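Local coordinates for Lmo0135 protein (Listeria monocytogenes EGD-e, PDB 5ISU), which probably serves as the extracellular substrate-binding protein of an ABC transporter, with peptides as its likely cargo, at residues 329-333 with 334-338; 437-441 with 442-446. All blocks are in the same frame, centred on the assembly; numbering follows the deposited sequence.

How the contacts relate
Both contacts are local: each joins neighbouring residues where a helix stops or starts, and both lie at the surface of the single chain. Contact 1 (329-338) is where helix 324-334 ends before strand 341-347; contact 2 (437-446) is the turn from helix 427-438 into helix 442-458. They follow one another along the chain and do not touch, their centres being 40 Å apart and their nearest atoms about 27 Å. Contact 1 is the more peripheral, 37 Å from the centre of the chain against 24 Å for contact 2. The chemistry differs: a glycine exit with apolar packing in contact 1, a capping aspartate and a buried arginine in contact 2.

Contact 1 of 2, residues 329-333 with 334-338; sequences KLVKE and SGFDT
Ser334 N donates to Leu330 O at 2.8 Å, an i to i+4 bond in the last part of helix 324-334. The next carbonyl along, Val331 O, lies 3.2 Å from Ser334 CB. It is CB, rather than OG, that makes this approach, OG standing farther off. The serine side chain also touches Ser272 and Leu275, the latter on helix 273-281, against which Leu330 packs as well.

At Gly335 the chain leaves helical geometry with a positive phi of 93°. Its N donates to Lys332 O at 3.2 Å, a three-residue step from a donor well above the carbonyl plane (50° out of it). This is a glycine-terminated helix C-terminus: at these backbone angles a CB would be jammed against the carbonyl O of Ser334, which favours glycine. In the periplasmic-binding-protein-like fold of this family, the turn leads from helix 324-334 towards strand 341-347.

Phe336 then swings its ring back beside the helix, where CD2 meets Val331 CG2 at 4.3 Å, the methyl approaching the ring obliquely. Val369 touches the same valine and Ala269 the phenylalanine, both from loops of the same chain. Farther along, Thr338 OG1 is hydrogen-bonded to Gly368 O.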
loop_
_atom_site.group_PDB
_atom_site.type_symbol
_atom_site.label_atom_id
_atom_site.label_comp_id
_atom_site.label_asym_id
_atom_site.label_seq_id
_atom_site.Cartn_x
_atom_site.Cartn_y
_atom_site.Cartn_z
ATOM N N LYS A 329 -31.046 -21.114 0.089
ATOM C CA LYS A 329 -32.103 -20.529 -0.748
ATOM C C LYS A 329 -31.552 -19.906 -2.032
ATOM O O LYS A 329 -32.090 -20.128 -3.112
ATOM C CB LYS A 329 -32.891 -19.453 0.038
ATOM C CG LYS A 329 -34.245 -19.882 0.594
ATOM C CD LYS A 329 -35.319 -19.702 -0.480
ATOM C CE LYS A 329 -36.715 -20.095 -0.015
ATOM N NZ LYS A 329 -36.856 -21.563 0.192
ATOM N N LEU A 330 -30.480 -19.135 -1.902
ATOM C CA LEU A 330 -29.880 -18.446 -3.048
ATOM C C LEU A 330 -29.174 -19.372 -4.045
ATOM O O LEU A 330 -29.280 -19.173 -5.267
ATOM C CB LEU A 330 -28.943 -17.340 -2.559
ATOM C CG LEU A 330 -29.719 -16.161 -1.964
ATOM C CD1 LEU A 330 -28.864 -15.359 -1.003
ATOM C CD2 LEU A 330 -30.296 -15.278 -3.067
ATOM N N VAL A 331 -28.456 -20.368 -3.539
ATOM C CA VAL A 331 -27.790 -21.307 -4.438
ATOM C C VAL A 331 -28.858 -22.076 -5.260
ATOM O O VAL A 331 -28.622 -22.403 -6.420
ATOM C CB VAL A 331 -26.786 -22.234 -3.697
ATOM C CG1 VAL A 331 -27.459 -23.013 -2.579
ATOM C CG2 VAL A 331 -26.109 -23.188 -4.678
ATOM N N LYS A 332 -30.027 -22.319 -4.655
ATOM C CA LYS A 332 -31.168 -22.963 -5.336
ATOM C C LYS A 332 -31.649 -22.044 -6.470
ATOM O O LYS A 332 -31.621 -22.431 -7.639
ATOM C CB LYS A 332 -32.303 -23.217 -4.322
ATOM C CG LYS A 332 -33.617 -23.792 -4.853
ATOM C CD LYS A 332 -33.538 -25.266 -5.216
ATOM C CE LYS A 332 -34.920 -25.804 -5.571
ATOM N NZ LYS A 332 -34.935 -27.271 -5.831
ATOM N N GLU A 333 -32.053 -20.822 -6.106
ATOM C CA GLU A 333 -32.523 -19.803 -7.064
ATOM C C GLU A 333 -31.498 -19.509 -8.155
ATOM O O GLU A 333 -31.858 -19.070 -9.245
ATOM C CB GLU A 333 -32.816 -18.474 -6.360
ATOM C CG GLU A 333 -33.968 -18.474 -5.364
ATOM C CD GLU A 333 -34.107 -17.139 -4.628
ATOM O OE1 GLU A 333 -33.452 -16.141 -5.028
ATOM O OE2 GLU A 333 -34.881 -17.088 -3.646
ATOM N N SER A 334 -30.223 -19.713 -7.834
ATOM C CA SER A 334 -29.139 -19.487 -8.781
ATOM C C SER A 334 -29.280 -20.292 -10.074
ATOM O O SER A 334 -29.136 -19.750 -11.177
ATOM C CB SER A 334 -27.808 -19.850 -8.123
ATOM O OG SER A 334 -26.734 -19.719 -9.028
ATOM N N GLY A 335 -29.581 -21.580 -9.916
ATOM C CA GLY A 335 -29.677 -22.515 -11.030
ATOM C C GLY A 335 -28.332 -23.199 -11.225
ATOM O O GLY A 335 -28.110 -23.894 -12.213
ATOM N N PHE A 336 -27.430 -22.984 -10.272
ATOM C CA PHE A 336 -26.107 -23.584 -10.305
ATOM C C PHE A 336 -26.247 -25.083 -10.052
ATOM O O PHE A 336 -26.874 -25.498 -9.072
ATOM C CB PHE A 336 -25.217 -22.918 -9.234
ATOM C CG PHE A 336 -23.870 -23.571 -9.052
ATOM C CD1 PHE A 336 -22.857 -23.379 -9.983
ATOM C CD2 PHE A 336 -23.605 -24.346 -7.924
ATOM C CE1 PHE A 336 -21.613 -23.970 -9.811
ATOM C CE2 PHE A 336 -22.361 -24.934 -7.743
ATOM C CZ PHE A 336 -21.364 -24.746 -8.690
ATOM N N ASP A 337 -25.709 -25.895 -10.954
ATOM C CA ASP A 337 -25.762 -27.331 -10.756
ATOM C C ASP A 337 -24.631 -27.747 -9.851
ATOM O O ASP A 337 -23.470 -27.789 -10.266
ATOM C CB ASP A 337 -25.731 -28.096 -12.076
ATOM C CG ASP A 337 -27.059 -28.039 -12.806
ATOM O OD1 ASP A 337 -27.870 -27.131 -12.506
ATOM O OD2 ASP A 337 -27.299 -28.908 -13.674
ATOM N N THR A 338 -24.994 -28.031 -8.601
ATOM C CA THR A 338 -24.046 -28.472 -7.577
ATOM C C THR A 338 -23.113 -29.603 -8.047
ATOM O O THR A 338 -22.067 -29.834 -7.440
ATOM C CB THR A 338 -24.781 -28.884 -6.285
ATOM O OG1 THR A 338 -23.855 -29.505 -5.390
ATOM C CG2 THR A 338 -25.917 -29.862 -6.575
#

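Contact 2 of 2, residues 437-441 with 442-446; sequences AVTAD and DKERQ
Thr439 meets Glu444 and Arg445 across the short link between helix 427-438 and helix 442-458, with Asp441 as N-cap of the second helix. The threonine methyl CG2 reaches Glu444 CB at 3.9 Å, and the two side chains cross at about a right angle. Its hydroxyl turns to Lys435 O instead, a hydrogen bond back into the preceding helix. Thr439 O lies alongside the aliphatic part of Arg445, 3.4 Å from CD. That side chain carries its guanidinium back to the C-terminal part of helix 427-438: NE bonds Gly436 O, NH1 forms a salt bridge with Asp405 and NH2 bonds Tyr449 OH. Three polar partners hold the guanidinium of this buried residue.

Asp441 binds the new helix through both main chain and side chain. Its O accepts from Arg445 N at 3.0 Å, giving the first helical turn an i to i+4 bond. With CG anti to the backbone N (chi1 -168°), the carboxylate turns back over the helix start, where OD1 accepts a weak capping bond from Lys443 N at 3.5 Å. The second oxygen, OD2, is 4.2 Å from Glu444 OE2, a like-charge approach that the lysine ammonium probably offsets. In Lys443 a chi1 of 50° puts CG between the backbone N and the carbonyl carbon and lays the chain along Asp441, beside OD1. A bend at the far end of that chain then brings NZ to Asp441 OD2 at 3.0 Å, on the syn side and 18° out of the carboxylate plane.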
loop_
_atom_site.group_PDB
_atom_site.type_symbol
_atom_site.label_atom_id
_atom_site.label_comp_id
_atom_site.label_asym_id
_atom_site.label_seq_id
_atom_site.Cartn_x
_atom_site.Cartn_y
_atom_site.Cartn_z
ATOM N N ALA A 437 -13.965 11.359 -10.027
ATOM C CA ALA A 437 -12.653 11.911 -10.326
ATOM C C ALA A 437 -12.687 13.394 -10.668
ATOM O O ALA A 437 -11.688 14.080 -10.433
ATOM C CB ALA A 437 -11.998 11.143 -11.473
ATOM N N VAL A 438 -13.809 13.893 -11.219
ATOM C CA VAL A 438 -13.910 15.315 -11.641
ATOM C C VAL A 438 -14.800 16.216 -10.764
ATOM O O VAL A 438 -14.993 17.383 -11.098
ATOM C CB VAL A 438 -14.350 15.443 -13.132
ATOM C CG1 VAL A 438 -13.425 14.629 -14.030
ATOM C CG2 VAL A 438 -15.790 14.993 -13.346
ATOM N N THR A 439 -15.282 15.697 -9.630
ATOM C CA THR A 439 -16.180 16.454 -8.739
ATOM C C THR A 439 -15.437 17.079 -7.562
ATOM O O THR A 439 -14.957 16.369 -6.676
ATOM C CB THR A 439 -17.316 15.547 -8.208
ATOM O OG1 THR A 439 -18.100 15.067 -9.310
ATOM C CG2 THR A 439 -18.228 16.311 -7.250
ATOM N N ALA A 440 -15.409 18.408 -7.518
ATOM C CA ALA A 440 -14.682 19.137 -6.469
ATOM C C ALA A 440 -15.400 19.271 -5.129
ATOM O O ALA A 440 -14.759 19.188 -4.092
ATOM C CB ALA A 440 -14.304 20.521 -6.974
ATOM N N ASP A 441 -16.710 19.511 -5.148
ATOM C CA ASP A 441 -17.478 19.693 -3.902
ATOM C C ASP A 441 -17.365 18.435 -3.044
ATOM O O ASP A 441 -17.641 17.332 -3.514
ATOM C CB ASP A 441 -18.949 20.036 -4.196
ATOM C CG ASP A 441 -19.713 20.524 -2.957
ATOM O OD1 ASP A 441 -19.244 20.332 -1.809
ATOM O OD2 ASP A 441 -20.802 21.109 -3.142
ATOM N N ASP A 442 -16.966 18.629 -1.786
ATOM C CA ASP A 442 -16.723 17.531 -0.858
ATOM C C ASP A 442 -17.940 16.629 -0.651
ATOM O O ASP A 442 -17.832 15.409 -0.805
ATOM C CB ASP A 442 -16.236 18.073 0.497
ATOM C CG ASP A 442 -15.615 16.983 1.386
ATOM O OD1 ASP A 442 -14.749 16.209 0.904
ATOM O OD2 ASP A 442 -15.950 16.928 2.588
ATOM N N LYS A 443 -19.081 17.231 -0.299
ATOM C CA LYS A 443 -20.314 16.464 -0.051
ATOM C C LYS A 443 -20.849 15.746 -1.301
ATOM O O LYS A 443 -21.284 14.595 -1.200
ATOM C CB LYS A 443 -21.403 17.307 0.635
ATOM C CG LYS A 443 -21.712 18.652 -0.004
ATOM C CD LYS A 443 -22.738 19.431 0.818
ATOM C CE LYS A 443 -22.672 20.929 0.531
ATOM N NZ LYS A 443 -22.837 21.272 -0.907
ATOM N N GLU A 444 -20.795 16.390 -2.467
ATOM C CA GLU A 444 -21.225 15.723 -3.715
ATOM C C GLU A 444 -20.275 14.566 -4.078
ATOM O O GLU A 444 -20.683 13.563 -4.662
ATOM C CB GLU A 444 -21.281 16.698 -4.887
ATOM C CG GLU A 444 -22.367 17.764 -4.787
ATOM C CD GLU A 444 -22.399 18.689 -6.009
ATOM O OE1 GLU A 444 -21.483 18.596 -6.868
ATOM O OE2 GLU A 444 -23.341 19.515 -6.111
ATOM N N ARG A 445 -19.006 14.710 -3.712
ATOM C CA ARG A 445 -18.022 13.700 -4.008
ATOM C C ARG A 445 -18.217 12.541 -3.003
ATOM O O ARG A 445 -18.067 11.370 -3.358
ATOM C CB ARG A 445 -16.609 14.306 -3.970
ATOM C CG ARG A 445 -15.610 13.484 -4.750
ATOM C CD ARG A 445 -14.148 13.872 -4.577
ATOM N NE ARG A 445 -13.366 12.917 -5.371
ATOM C CZ ARG A 445 -12.120 12.519 -5.123
ATOM N NH1 ARG A 445 -11.447 12.962 -4.059
ATOM N NH2 ARG A 445 -11.563 11.621 -5.936
ATOM N N GLN A 446 -18.597 12.871 -1.764
ATOM C CA GLN A 446 -18.870 11.845 -0.758
ATOM C C GLN A 446 -20.023 10.944 -1.225
ATOM O O GLN A 446 -19.903 9.722 -1.172
ATOM C CB GLN A 446 -19.198 12.454 0.622
ATOM C CG GLN A 446 -19.373 11.409 1.734
ATOM C CD GLN A 446 -19.725 12.007 3.098
ATOM O OE1 GLN A 446 -20.508 11.428 3.859
ATOM N NE2 GLN A 446 -19.178 13.176 3.399
#